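4-hydroxy-3-methylbut-2-enyl diphosphate reductase (Aquifex aeolicus, PDB 3DNF) reduces (2E)-4-hydroxy-3-methylbut-2-enyl diphosphate to isopentenyl and dimethylallyl diphosphate with an iron-sulfur cluster, ending the non-mevalonate route to isoprenoid precursors. Local coordinates at residues C107-E112 with K187-I192; G113-L118 with L154-V159; I142-L147 with K173-E178. All blocks are in the same frame, centred on the assembly; numbering follows the deposited sequence. Where two conformers were deposited one is given.

Contact 1. Residues C107-E112 with K187-I192; sequences CQLTRE and KVINTI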
ATOM      1  N   CYS B 107     -17.710   3.228   7.585  1.00 32.20           N
ATOM      2  CA  CYS B 107     -18.680   4.302   7.404  1.00 33.17           C
ATOM      3  C   CYS B 107     -18.048   5.680   7.134  1.00 31.28           C
ATOM      4  O   CYS B 107     -18.553   6.440   6.325  1.00 30.41           O
ATOM      5  CB  CYS B 107     -19.664   4.365   8.567  1.00 34.14           C
ATOM      6  SG  CYS B 107     -20.679   2.828   8.680  1.00 41.49           S
ATOM      7  N   GLN B 108     -16.964   5.978   7.832  1.00 30.01           N
ATOM      8  CA  GLN B 108     -16.177   7.175   7.592  1.00 29.33           C
ATOM      9  C   GLN B 108     -15.690   7.212   6.153  1.00 28.52           C
ATOM     10  O   GLN B 108     -15.869   8.234   5.494  1.00 28.13           O
ATOM     11  CB  GLN B 108     -15.020   7.275   8.579  1.00 30.81           C
ATOM     12  CG  GLN B 108     -14.146   8.504   8.341  1.00 33.41           C
ATOM     13  CD  GLN B 108     -12.794   8.364   8.998  1.00 38.62           C
ATOM     14  OE1 GLN B 108     -12.616   7.557   9.912  1.00 41.00           O
ATOM     15  NE2 GLN B 108     -11.835   9.137   8.534  1.00 37.71           N
ATOM     16  N   LEU B 109     -15.099   6.101   5.666  1.00 28.42           N
ATOM     17  CA  LEU B 109     -14.614   6.031   4.311  1.00 28.96           C
ATOM     18  C   LEU B 109     -15.745   6.242   3.286  1.00 28.63           C
ATOM     19  O   LEU B 109     -15.547   6.910   2.255  1.00 28.91           O
ATOM     20  CB  LEU B 109     -13.879   4.695   4.078  1.00 29.21           C
ATOM     21  CG  LEU B 109     -12.487   4.534   4.752  1.00 29.44           C
ATOM     22  CD1 LEU B 109     -12.011   3.083   4.567  1.00 32.41           C
ATOM     23  CD2 LEU B 109     -11.433   5.499   4.195  1.00 31.97           C
ATOM     24  N   THR B 110     -16.915   5.697   3.580  1.00 29.15           N
ATOM     25  CA  THR B 110     -18.098   5.897   2.725  1.00 28.53           C
ATOM     26  C   THR B 110     -18.505   7.393   2.652  1.00 29.23           C
ATOM     27  O   THR B 110     -18.714   7.945   1.556  1.00 28.92           O
ATOM     28  CB  THR B 110     -19.255   5.010   3.256  1.00 27.80           C
ATOM     29  OG1 THR B 110     -18.896   3.624   3.077  1.00 30.10           O
ATOM     30  CG2 THR B 110     -20.580   5.347   2.533  1.00 29.52           C
ATOM     31  N   ARG B 111     -18.596   8.044   3.810  1.00 29.83           N
ATOM     32  CA  ARG B 111     -18.872   9.485   3.878  1.00 30.60           C
ATOM     33  C   ARG B 111     -17.871  10.317   3.071  1.00 29.81           C
ATOM     34  O   ARG B 111     -18.227  11.322   2.465  1.00 31.01           O
ATOM     35  CB  ARG B 111     -18.924   9.979   5.323  1.00 30.31           C
ATOM     36  CG  ARG B 111     -20.078   9.370   6.136  1.00 31.63           C
ATOM     37  CD  ARG B 111     -20.276  10.121   7.474  1.00 33.49           C
ATOM     38  NE  ARG B 111     -19.129   9.986   8.380  1.00 36.82           N
ATOM     39  CZ  ARG B 111     -18.959   9.011   9.285  1.00 37.87           C
ATOM     40  NH1 ARG B 111     -19.850   8.037   9.449  1.00 38.26           N
ATOM     41  NH2 ARG B 111     -17.880   9.015  10.048  1.00 39.23           N
ATOM     42  N   GLU B 112     -16.630   9.843   3.005  1.00 29.59           N
ATOM     43  CA  GLU B 112     -15.562  10.523   2.300  1.00 30.54           C
ATOM     44  C   GLU B 112     -15.514  10.146   0.812  1.00 30.30           C
ATOM     45  O   GLU B 112     -14.686  10.662   0.104  1.00 32.32           O
ATOM     46  CB  GLU B 112     -14.220  10.257   3.010  1.00 29.94           C
ATOM     47  CG  GLU B 112     -14.185  10.819   4.472  1.00 31.57           C
ATOM     48  CD  GLU B 112     -12.914  10.450   5.259  1.00 32.73           C
ATOM     49  OE1 GLU B 112     -12.118   9.634   4.761  1.00 37.26           O
ATOM     50  OE2 GLU B 112     -12.711  10.962   6.391  1.00 35.16           O
ATOM     51  N   LYS B 187      -6.946   5.485   0.421  1.00 28.47           N
ATOM     52  CA  LYS B 187      -6.837   5.814   1.830  1.00 27.68           C
ATOM     53  C   LYS B 187      -6.878   4.541   2.653  1.00 27.23           C
ATOM     54  O   LYS B 187      -7.747   3.705   2.464  1.00 28.24           O
ATOM     55  CB  LYS B 187      -7.950   6.771   2.285  1.00 27.14           C
ATOM     56  CG  LYS B 187      -7.942   7.060   3.776  1.00 27.31           C
ATOM     57  CD  LYS B 187      -8.798   8.273   4.070  1.00 28.44           C
ATOM     58  CE  LYS B 187      -9.014   8.500   5.546  1.00 36.65           C
ATOM     59  NZ  LYS B 187      -9.660   9.838   5.750  1.00 36.37           N
ATOM     60  N   VAL B 188      -5.920   4.386   3.565  1.00 27.73           N
ATOM     61  CA  VAL B 188      -5.864   3.205   4.385  1.00 29.25           C
ATOM     62  C   VAL B 188      -6.072   3.578   5.822  1.00 27.55           C
ATOM     63  O   VAL B 188      -5.430   4.494   6.343  1.00 27.51           O
ATOM     64  CB  VAL B 188      -4.458   2.535   4.294  1.00 28.39           C
ATOM     65  CG1 VAL B 188      -4.358   1.245   5.147  1.00 30.79           C
ATOM     66  CG2 VAL B 188      -4.070   2.309   2.835  1.00 29.07           C
ATOM     67  N   ILE B 189      -7.033   2.902   6.451  1.00 28.72           N
ATOM     68  CA  ILE B 189      -7.130   2.997   7.896  1.00 30.66           C
ATOM     69  C   ILE B 189      -6.755   1.618   8.448  1.00 30.55           C
ATOM     70  O   ILE B 189      -7.504   0.628   8.295  1.00 31.36           O
ATOM     71  CB  ILE B 189      -8.536   3.426   8.335  1.00 31.82           C
ATOM     72  CG1 ILE B 189      -8.876   4.789   7.713  1.00 32.45           C
ATOM     73  CG2 ILE B 189      -8.610   3.396   9.917  1.00 31.80           C
ATOM     74  CD1 ILE B 189     -10.351   5.173   7.909  1.00 33.54           C
ATOM     75  N   ASN B 190      -5.576   1.560   9.060  1.00 31.99           N
ATOM     76  CA  ASN B 190      -5.050   0.276   9.522  1.00 32.92           C
ATOM     77  C   ASN B 190      -5.752  -0.166  10.807  1.00 32.69           C
ATOM     78  O   ASN B 190      -5.423   0.291  11.897  1.00 32.54           O
ATOM     79  CB  ASN B 190      -3.538   0.310   9.738  1.00 32.51           C
ATOM     80  CG  ASN B 190      -2.963  -1.073  10.087  1.00 34.88           C
ATOM     81  OD1 ASN B 190      -3.682  -1.977  10.551  1.00 36.46           O
ATOM     82  ND2 ASN B 190      -1.693  -1.231   9.889  1.00 32.81           N
ATOM     83  N   THR B 191      -6.697  -1.084  10.647  1.00 30.86           N
ATOM     84  CA  THR B 191      -7.487  -1.560  11.789  1.00 32.50           C
ATOM     85  C   THR B 191      -7.026  -2.943  12.322  1.00 32.92           C
ATOM     86  O   THR B 191      -7.764  -3.604  13.080  1.00 33.50           O
ATOM     87  CB  THR B 191      -8.943  -1.645  11.371  1.00 32.56           C
ATOM     88  OG1 THR B 191      -9.025  -2.351  10.140  1.00 30.81           O
ATOM     89  CG2 THR B 191      -9.586  -0.245  11.225  1.00 32.27           C
ATOM     90  N   ILE B 192      -5.826  -3.378  11.924  1.00 32.89           N
ATOM     91  CA  ILE B 192      -5.231  -4.627  12.451  1.00 32.54           C
ATOM     92  C   ILE B 192      -4.948  -4.465  13.935  1.00 32.88           C
ATOM     93  O   ILE B 192      -4.295  -3.517  14.343  1.00 32.47           O
ATOM     94  CB  ILE B 192      -3.935  -5.016  11.695  1.00 32.79           C
ATOM     95  CG1 ILE B 192      -4.280  -5.297  10.225  1.00 32.38           C
ATOM     96  CG2 ILE B 192      -3.243  -6.218  12.354  1.00 32.88           C
ATOM     97  CD1 ILE B 192      -3.068  -5.715   9.357  1.00 31.55           C
TER
HETATM   98  O   HOH W   1      -9.528  10.473   8.773  1.00 31.23           O
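The carboxylate of Glu112 meets Lys187 at one oxygen and Gln108 at the other. Lys187 NZ comes to the syn side of Glu112 OE1, 21° out of the carboxylate plane, and closes a salt bridge of 2.7 Å. Gln108 NE2 approaches from above that plane, 39° out of it, and donates a nearly straight hydrogen bond of 2.9 Å to Glu112 OE2. For the Gln108 amide, by contrast, this acceptor lies in plane. At the other end of the same amide, Gln108 OE1 rests 3.9 Å from the terminal methyl CD1 of Ile189. A water bridges Lys187 NZ, from which it accepts at 3.1 Å, and Gln108 NE2, its bond to the amide being weak.

Lys187 reaches this group because CG leaves anti to the backbone N (chi1 176°) and the rest of the chain stays extended. Its methylenes slant past Leu109, with Lys187 CD 3.8 Å from Leu109 CD2, which keeps the long aliphatic stem packed while NZ reaches the polar partners beyond. Farther along the strand, Leu109 and Ile189 meet tip to tip, CG to CD1 at 3.9 Å. With an alanine at Glu112, Lys187 would probably lose a charge mate and the Gln108 amide would be freer to turn. Lys187 NZ has a further salt bridge to Glu185 of the second subunit.

The contact thus lays the last turns of helix 97-111 nearly antiparallel to strand 185-189, their local axes 10.5 Å apart, as in open alpha/beta lobes. Helix 169-182 takes the opposite face of the sheet, where it meets Val188, and a strand of the second subunit pairs antiparallel with Lys187 and Val188, continuing the sheet across the interface.

Contact 2. Residues G113-L118 with L154-V159; sequences GYFVVL and LKHERV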
ATOM      1  N   GLY B 113     -16.406   9.261   0.372  1.00 29.73           N
ATOM      2  CA  GLY B 113     -16.603   9.015  -1.059  1.00 31.23           C
ATOM      3  C   GLY B 113     -15.740   7.864  -1.575  1.00 31.44           C
ATOM      4  O   GLY B 113     -15.530   7.741  -2.787  1.00 32.63           O
ATOM      5  N   TYR B 114     -15.225   7.025  -0.683  1.00 30.24           N
ATOM      6  CA  TYR B 114     -14.402   5.883  -1.139  1.00 29.67           C
ATOM      7  C   TYR B 114     -15.192   4.604  -1.408  1.00 31.79           C
ATOM      8  O   TYR B 114     -16.211   4.349  -0.749  1.00 32.05           O
ATOM      9  CB  TYR B 114     -13.317   5.500  -0.103  1.00 30.17           C
ATOM     10  CG  TYR B 114     -12.256   6.546   0.066  1.00 30.03           C
ATOM     11  CD1 TYR B 114     -11.158   6.582  -0.775  1.00 31.11           C
ATOM     12  CD2 TYR B 114     -12.387   7.564   1.045  1.00 29.83           C
ATOM     13  CE1 TYR B 114     -10.187   7.573  -0.636  1.00 30.12           C
ATOM     14  CE2 TYR B 114     -11.425   8.545   1.195  1.00 28.15           C
ATOM     15  CZ  TYR B 114     -10.321   8.547   0.344  1.00 29.68           C
ATOM     16  OH  TYR B 114      -9.378   9.517   0.474  1.00 29.26           O
ATOM     17  N   PHE B 115     -14.710   3.808  -2.369  1.00 29.80           N
ATOM     18  CA  PHE B 115     -15.148   2.412  -2.533  1.00 29.86           C
ATOM     19  C   PHE B 115     -14.307   1.597  -1.526  1.00 29.37           C
ATOM     20  O   PHE B 115     -13.112   1.737  -1.503  1.00 30.05           O
ATOM     21  CB  PHE B 115     -14.822   1.942  -3.948  1.00 30.97           C
ATOM     22  CG  PHE B 115     -15.172   0.502  -4.211  1.00 31.67           C
ATOM     23  CD1 PHE B 115     -16.462   0.150  -4.608  1.00 32.24           C
ATOM     24  CD2 PHE B 115     -14.208  -0.505  -4.069  1.00 31.18           C
ATOM     25  CE1 PHE B 115     -16.793  -1.198  -4.866  1.00 33.86           C
ATOM     26  CE2 PHE B 115     -14.528  -1.860  -4.325  1.00 31.92           C
ATOM     27  CZ  PHE B 115     -15.814  -2.200  -4.741  1.00 33.64           C
ATOM     28  N   VAL B 116     -14.948   0.783  -0.706  1.00 28.58           N
ATOM     29  CA  VAL B 116     -14.233   0.165   0.435  1.00 29.53           C
ATOM     30  C   VAL B 116     -13.725  -1.242   0.073  1.00 29.18           C
ATOM     31  O   VAL B 116     -14.460  -2.107  -0.397  1.00 30.88           O
ATOM     32  CB  VAL B 116     -15.123   0.147   1.700  1.00 29.91           C
ATOM     33  CG1 VAL B 116     -14.464  -0.650   2.855  1.00 29.13           C
ATOM     34  CG2 VAL B 116     -15.357   1.593   2.165  1.00 29.34           C
ATOM     35  N   VAL B 117     -12.458  -1.481   0.406  1.00 28.85           N
ATOM     36  CA  VAL B 117     -11.908  -2.809   0.417  1.00 28.71           C
ATOM     37  C   VAL B 117     -11.644  -3.272   1.859  1.00 28.21           C
ATOM     38  O   VAL B 117     -10.982  -2.581   2.618  1.00 28.37           O
ATOM     39  CB  VAL B 117     -10.617  -2.814  -0.401  1.00 28.59           C
ATOM     40  CG1 VAL B 117      -9.769  -4.049  -0.073  1.00 29.85           C
ATOM     41  CG2 VAL B 117     -10.926  -2.722  -1.917  1.00 30.42           C
ATOM     42  N   LEU B 118     -12.268  -4.370   2.238  1.00 27.99           N
ATOM     43  CA  LEU B 118     -12.052  -4.975   3.564  0.70 28.69           C
ATOM     44  C   LEU B 118     -11.129  -6.163   3.338  1.00 28.36           C
ATOM     45  O   LEU B 118     -11.543  -7.141   2.735  1.00 28.79           O
ATOM     46  CB  LEU B 118     -13.394  -5.423   4.161  0.70 28.64           C
ATOM     47  CG  LEU B 118     -13.448  -6.221   5.463  0.70 28.83           C
ATOM     48  CD1 LEU B 118     -12.695  -5.468   6.547  0.70 30.66           C
ATOM     49  CD2 LEU B 118     -14.944  -6.435   5.833  0.70 29.86           C
ATOM     50  N   LEU B 154     -10.196  -2.048  -8.515  1.00 32.73           N
ATOM     51  CA  LEU B 154      -9.380  -1.344  -9.520  1.00 34.72           C
ATOM     52  C   LEU B 154     -10.210  -0.562 -10.544  1.00 34.71           C
ATOM     53  O   LEU B 154      -9.673   0.256 -11.297  1.00 37.12           O
ATOM     54  CB  LEU B 154      -8.410  -2.308 -10.206  1.00 34.39           C
ATOM     55  CG  LEU B 154      -7.482  -3.132  -9.296  1.00 36.05           C
ATOM     56  CD1 LEU B 154      -6.395  -3.802 -10.143  1.00 35.60           C
ATOM     57  CD2 LEU B 154      -6.856  -2.311  -8.122  1.00 36.34           C
ATOM     58  N   LYS B 155     -11.517  -0.797 -10.541  1.00 35.52           N
ATOM     59  CA  LYS B 155     -12.463  -0.086 -11.408  1.00 35.83           C
ATOM     60  C   LYS B 155     -12.748   1.311 -10.867  1.00 35.65           C
ATOM     61  O   LYS B 155     -13.285   2.156 -11.575  1.00 36.51           O
ATOM     62  CB  LYS B 155     -13.775  -0.872 -11.505  1.00 35.38           C
ATOM     63  CG  LYS B 155     -13.659  -2.184 -12.256  1.00 37.40           C
ATOM     64  CD  LYS B 155     -14.977  -2.926 -12.180  1.00 39.91           C
ATOM     65  CE  LYS B 155     -14.912  -4.211 -12.974  1.00 42.27           C
ATOM     66  NZ  LYS B 155     -16.159  -5.000 -12.743  1.00 43.05           N
ATOM     67  N   HIS B 156     -12.359   1.572  -9.624  1.00 33.96           N
ATOM     68  CA  HIS B 156     -12.697   2.831  -8.973  1.00 32.92           C
ATOM     69  C   HIS B 156     -11.478   3.731  -8.871  1.00 33.42           C
ATOM     70  O   HIS B 156     -10.352   3.241  -8.780  1.00 34.61           O
ATOM     71  CB  HIS B 156     -13.270   2.553  -7.570  1.00 33.08           C
ATOM     72  CG  HIS B 156     -14.593   1.871  -7.620  1.00 33.40           C
ATOM     73  ND1 HIS B 156     -14.727   0.505  -7.753  1.00 35.14           N
ATOM     74  CD2 HIS B 156     -15.846   2.373  -7.643  1.00 33.10           C
ATOM     75  CE1 HIS B 156     -16.008   0.190  -7.846  1.00 30.28           C
ATOM     76  NE2 HIS B 156     -16.710   1.308  -7.755  1.00 34.69           N
ATOM     77  N   GLU B 157     -11.702   5.034  -8.777  1.00 33.23           N
ATOM     78  CA  GLU B 157     -10.578   5.965  -8.727  1.00 34.06           C
ATOM     79  C   GLU B 157     -10.125   6.207  -7.300  1.00 33.28           C
ATOM     80  O   GLU B 157      -8.981   6.567  -7.083  1.00 33.48           O
ATOM     81  CB  GLU B 157     -10.937   7.275  -9.388  1.00 36.12           C
ATOM     82  CG  GLU B 157     -11.195   7.077 -10.875  1.00 39.52           C
ATOM     83  CD  GLU B 157     -11.364   8.375 -11.627  1.00 47.45           C
ATOM     84  OE1 GLU B 157     -11.744   9.387 -10.993  1.00 50.05           O
ATOM     85  OE2 GLU B 157     -11.131   8.379 -12.863  1.00 50.96           O
ATOM     86  N   ARG B 158     -11.058   6.079  -6.357  1.00 31.44           N
ATOM     87  CA  ARG B 158     -10.756   6.296  -4.931  1.00 30.91           C
ATOM     88  C   ARG B 158     -11.161   5.085  -4.113  1.00 30.82           C
ATOM     89  O   ARG B 158     -12.345   4.726  -4.027  1.00 30.14           O
ATOM     90  CB  ARG B 158     -11.420   7.550  -4.398  1.00 31.60           C
ATOM     91  CG  ARG B 158     -11.141   8.787  -5.302  1.00 34.67           C
ATOM     92  CD  ARG B 158     -11.935   9.988  -4.824  1.00 37.35           C
ATOM     93  NE  ARG B 158     -11.420  10.532  -3.571  1.00 39.82           N
ATOM     94  CZ  ARG B 158     -12.139  10.653  -2.459  1.00 39.79           C
ATOM     95  NH1 ARG B 158     -13.399  10.267  -2.445  1.00 39.18           N
ATOM     96  NH2 ARG B 158     -11.607  11.187  -1.373  1.00 39.15           N
ATOM     97  N   VAL B 159     -10.148   4.442  -3.534  1.00 29.40           N
ATOM     98  CA  VAL B 159     -10.360   3.211  -2.790  1.00 28.55           C
ATOM     99  C   VAL B 159      -9.919   3.397  -1.342  1.00 27.97           C
ATOM    100  O   VAL B 159      -8.825   3.887  -1.088  1.00 27.69           O
ATOM    101  CB  VAL B 159      -9.650   1.958  -3.414  1.00 28.27           C
ATOM    102  CG1 VAL B 159      -9.800   0.731  -2.504  1.00 30.55           C
ATOM    103  CG2 VAL B 159     -10.183   1.676  -4.812  1.00 28.87           C
TER
HETATM  104  O   HOH W   2     -15.580   9.633  -4.656  1.00 34.96           O
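Phe115 and His156 form the tight half of this contact, an offset stack whose ring centroids lie 3.9 Å apart with the planes only 13° from parallel. Phe115 CG stands anti to its own nitrogen (chi1 177°), which carries the phenyl ring across the imidazole. Phe115 CB adds a CH-pi contact over the same imidazole, 3.9 Å from the His156 ring centroid. Next to the stack, Phe115 N donates to Arg158 O at 3.0 Å, while Val159 CA makes a CA-H...O contact with Phe115 O. Val117 CG2 and Val159 CG1, 3.7 Å apart, extend the close packing along the strands.

The other half is wetter. The bent Arg158 side chain carries its guanidinium over the Tyr114 ring in a cation-pi contact, Arg158 CZ lying 4.2 Å from the centroid and 20° off the ring normal. A water links Arg158 NH1 to Gly113 O, and Arg158 NH2 also forms a salt bridge with Glu185, which probably offsets its charge. Gly113, with its positive phi, ends the preceding helix in a Schellman motif at the exposed margin. Phe115 and Val159 form a parallel bridge between strands 115-119 and 158-163, the inner pair of a four-stranded parallel sheet in an open alpha/beta lobe.

Contact 3. Residues I142-L147 with K173-E178; sequences IVVETL and KEVVGE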
ATOM      1  N   ILE B 142     -15.970  -4.423  -1.285  1.00 29.76           N
ATOM      2  CA  ILE B 142     -15.773  -5.854  -1.356  1.00 31.33           C
ATOM      3  C   ILE B 142     -14.830  -6.326  -0.229  1.00 30.24           C
ATOM      4  O   ILE B 142     -14.130  -5.497   0.381  1.00 30.00           O
ATOM      5  CB  ILE B 142     -15.170  -6.280  -2.703  1.00 30.25           C
ATOM      6  CG1 ILE B 142     -13.853  -5.517  -2.969  1.00 30.25           C
ATOM      7  CG2 ILE B 142     -16.179  -6.060  -3.866  1.00 32.01           C
ATOM      8  CD1 ILE B 142     -13.051  -5.989  -4.184  1.00 34.12           C
ATOM      9  N   VAL B 143     -14.819  -7.648  -0.044  1.00 30.67           N
ATOM     10  CA  VAL B 143     -13.795  -8.342   0.774  1.00 31.08           C
ATOM     11  C   VAL B 143     -12.689  -8.846  -0.134  1.00 30.91           C
ATOM     12  O   VAL B 143     -12.957  -9.432  -1.189  1.00 32.61           O
ATOM     13  CB  VAL B 143     -14.391  -9.544   1.554  1.00 31.29           C
ATOM     14  CG1 VAL B 143     -13.274 -10.202   2.440  1.00 31.12           C
ATOM     15  CG2 VAL B 143     -15.550  -9.076   2.408  1.00 31.77           C
ATOM     16  N   VAL B 144     -11.443  -8.580   0.258  1.00 31.08           N
ATOM     17  CA  VAL B 144     -10.296  -9.090  -0.452  1.00 30.20           C
ATOM     18  C   VAL B 144      -9.633 -10.153   0.418  1.00 31.58           C
ATOM     19  O   VAL B 144      -9.033  -9.841   1.453  1.00 29.23           O
ATOM     20  CB  VAL B 144      -9.319  -7.912  -0.833  1.00 29.22           C
ATOM     21  CG1 VAL B 144      -7.930  -8.492  -1.289  1.00 27.64           C
ATOM     22  CG2 VAL B 144      -9.917  -7.096  -1.994  1.00 30.89           C
ATOM     23  N   GLU B 145      -9.737 -11.415  -0.018  1.00 32.58           N
ATOM     24  CA  GLU B 145      -9.181 -12.521   0.752  1.00 34.04           C
ATOM     25  C   GLU B 145      -7.919 -13.046   0.093  1.00 35.22           C
ATOM     26  O   GLU B 145      -6.999 -13.531   0.768  1.00 35.72           O
ATOM     27  CB  GLU B 145     -10.213 -13.638   0.951  1.00 34.65           C
ATOM     28  CG  GLU B 145      -9.667 -14.739   1.840  1.00 37.40           C
ATOM     29  CD  GLU B 145     -10.704 -15.739   2.280  1.00 42.88           C
ATOM     30  OE1 GLU B 145     -11.927 -15.473   2.142  1.00 41.69           O
ATOM     31  OE2 GLU B 145     -10.270 -16.792   2.808  1.00 45.24           O
ATOM     32  N   THR B 146      -7.887 -12.943  -1.225  1.00 36.19           N
ATOM     33  CA  THR B 146      -6.687 -13.244  -1.985  1.00 36.70           C
ATOM     34  C   THR B 146      -6.465 -12.129  -3.001  1.00 37.66           C
ATOM     35  O   THR B 146      -7.366 -11.338  -3.273  1.00 38.00           O
ATOM     36  CB  THR B 146      -6.750 -14.629  -2.697  1.00 37.00           C
ATOM     37  OG1 THR B 146      -7.696 -14.576  -3.773  1.00 37.35           O
ATOM     38  CG2 THR B 146      -7.135 -15.713  -1.723  1.00 38.17           C
ATOM     39  N   LEU B 147      -5.273 -12.071  -3.584  1.00 37.97           N
ATOM     40  CA  LEU B 147      -4.919 -10.946  -4.426  1.00 39.54           C
ATOM     41  C   LEU B 147      -5.830 -10.830  -5.660  1.00 39.83           C
ATOM     42  O   LEU B 147      -6.088  -9.727  -6.135  1.00 40.56           O
ATOM     43  CB  LEU B 147      -3.432 -10.992  -4.785  1.00 39.30           C
ATOM     44  CG  LEU B 147      -2.660  -9.692  -5.038  1.00 39.96           C
ATOM     45  CD1 LEU B 147      -2.869  -8.609  -3.975  1.00 40.73           C
ATOM     46  CD2 LEU B 147      -1.179 -10.038  -5.158  1.00 41.12           C
ATOM     47  N   LYS B 173      -0.164  -5.611   3.680  1.00 28.70           N
ATOM     48  CA  LYS B 173       0.883  -4.765   3.083  1.00 29.10           C
ATOM     49  C   LYS B 173       0.906  -4.909   1.540  1.00 29.56           C
ATOM     50  O   LYS B 173       1.014  -3.914   0.813  1.00 29.61           O
ATOM     51  CB  LYS B 173       2.247  -5.065   3.723  1.00 29.26           C
ATOM     52  CG  LYS B 173       3.409  -4.442   3.003  1.00 30.66           C
ATOM     53  CD  LYS B 173       4.709  -4.703   3.713  1.00 31.39           C
ATOM     54  CE  LYS B 173       5.836  -4.094   2.918  1.00 30.55           C
ATOM     55  NZ  LYS B 173       7.127  -4.450   3.556  1.00 31.36           N
ATOM     56  N   GLU B 174       0.771  -6.154   1.071  1.00 29.59           N
ATOM     57  CA  GLU B 174       0.737  -6.473  -0.353  1.00 30.58           C
ATOM     58  C   GLU B 174      -0.471  -5.868  -1.065  1.00 29.51           C
ATOM     59  O   GLU B 174      -0.303  -5.298  -2.162  1.00 28.95           O
ATOM     60  CB  GLU B 174       0.776  -8.007  -0.560  1.00 30.69           C
ATOM     61  CG  GLU B 174       0.631  -8.475  -2.003  1.00 35.70           C
ATOM     62  CD  GLU B 174       1.845  -8.170  -2.852  1.00 39.70           C
ATOM     63  OE1 GLU B 174       2.918  -7.850  -2.284  1.00 43.37           O
ATOM     64  OE2 GLU B 174       1.737  -8.232  -4.101  1.00 42.30           O
ATOM     65  N   VAL B 175      -1.665  -6.045  -0.473  1.00 29.46           N
ATOM     66  CA  VAL B 175      -2.922  -5.518  -1.029  1.00 29.55           C
ATOM     67  C   VAL B 175      -2.877  -3.990  -1.125  1.00 29.35           C
ATOM     68  O   VAL B 175      -3.246  -3.402  -2.146  1.00 27.40           O
ATOM     69  CB  VAL B 175      -4.179  -5.919  -0.175  1.00 29.20           C
ATOM     70  CG1 VAL B 175      -5.437  -5.167  -0.714  1.00 29.61           C
ATOM     71  CG2 VAL B 175      -4.387  -7.393  -0.237  1.00 32.04           C
ATOM     72  N   VAL B 176      -2.463  -3.352  -0.038  1.00 28.89           N
ATOM     73  CA  VAL B 176      -2.367  -1.890  -0.020  1.00 29.61           C
ATOM     74  C   VAL B 176      -1.419  -1.375  -1.123  1.00 29.79           C
ATOM     75  O   VAL B 176      -1.763  -0.481  -1.885  1.00 30.24           O
ATOM     76  CB  VAL B 176      -1.938  -1.369   1.379  1.00 30.43           C
ATOM     77  CG1 VAL B 176      -1.502   0.119   1.306  1.00 31.54           C
ATOM     78  CG2 VAL B 176      -3.060  -1.605   2.431  1.00 30.09           C
ATOM     79  N   GLY B 177      -0.232  -1.960  -1.222  1.00 30.28           N
ATOM     80  CA  GLY B 177       0.770  -1.530  -2.180  1.00 30.89           C
ATOM     81  C   GLY B 177       0.274  -1.753  -3.597  1.00 30.30           C
ATOM     82  O   GLY B 177       0.400  -0.884  -4.448  1.00 31.44           O
ATOM     83  N   GLU B 178      -0.341  -2.913  -3.825  1.00 30.39           N
ATOM     84  CA  GLU B 178      -0.820  -3.249  -5.152  1.00 30.18           C
ATOM     85  C   GLU B 178      -1.940  -2.322  -5.609  1.00 29.26           C
ATOM     86  O   GLU B 178      -1.865  -1.730  -6.693  1.00 28.32           O
ATOM     87  CB  GLU B 178      -1.239  -4.726  -5.219  1.00 30.93           C
ATOM     88  CG  GLU B 178      -1.520  -5.212  -6.657  1.00 33.29           C
ATOM     89  CD  GLU B 178      -0.323  -5.134  -7.618  1.00 37.60           C
ATOM     90  OE1 GLU B 178       0.850  -5.235  -7.189  1.00 39.00           O
ATOM     91  OE2 GLU B 178      -0.570  -4.973  -8.831  1.00 37.26           O
TER
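Val144 puts its CG1 methyl against Val175 CG2 at 3.9 Å, the two side chains meeting tip to tip. This is the strand-to-helix packing of an open alpha/beta lobe: strand 141-144 lies at one edge of the parallel sheet, and helix 169-182 runs over one of its faces. Val175 turns CG2 anti to its carbonyl carbon, and Val175 CG1 lies 4.2 Å from Val144 CG1. Val117 and Val119 of the neighbouring strand extend this hydrophobic layer, touching Val144 and Val175 respectively.

Beyond the strand end the chain turns, and Leu147 brings a second apolar group to the helix. CB of Leu147 does not point straight at the helix, but the isobutyl end comes nearer, helped by a first torsion of -150°. There Leu147 CD1 lies 4.2 Å from Val175 CG2, so one valine methyl meets both Val144 and Leu147. Toward the next helical turn, Leu147 CD1 reaches Glu178 CB at 4.4 Å. All the grip across this contact is van der Waals, with no hydrogen bond between the segments, and Leu147 lies at its partly exposed margin.

Glu174 shows how an acidic residue can take part in such packing. With CG anti to the backbone N (chi1 175°), Glu174 CG comes to 4.0 Å from both Leu147 CD1 and Leu147 CD2, and the bend at chi2 (71°) directs the carboxylate. The charge is engaged in the dimer: Lys173 of the second subunit forms salt bridges with Glu174 OE2 and Glu178 OE1. One flank of the helix therefore packs on its own sheet while its acidic groups join the dimer interface. The closest approach between the segments is at this polar margin, where Leu147 CD2 comes within 3.6 Å of Glu174 OE2.

Followed from the N terminus, the chain first leaves helix 97-111, where contact 1 opens, and passes directly into strand 115-119, where contact 2 opens. Contact 3 begins at strand 141-144, before residues 154-159 return to close contact 2. Residues 173-178 then close contact 3, and strand 185-189 closes contact 1 last. Contacts 2 and 3 therefore cross each other, and both nest inside the long loop of contact 1. All three reach the same parallel sheet: contact 2 joins its inner strands, while contacts 1 and 3 set helices against opposite faces at the two strands outermost within the chain. Contacts 1 and 3 also meet the second subunit.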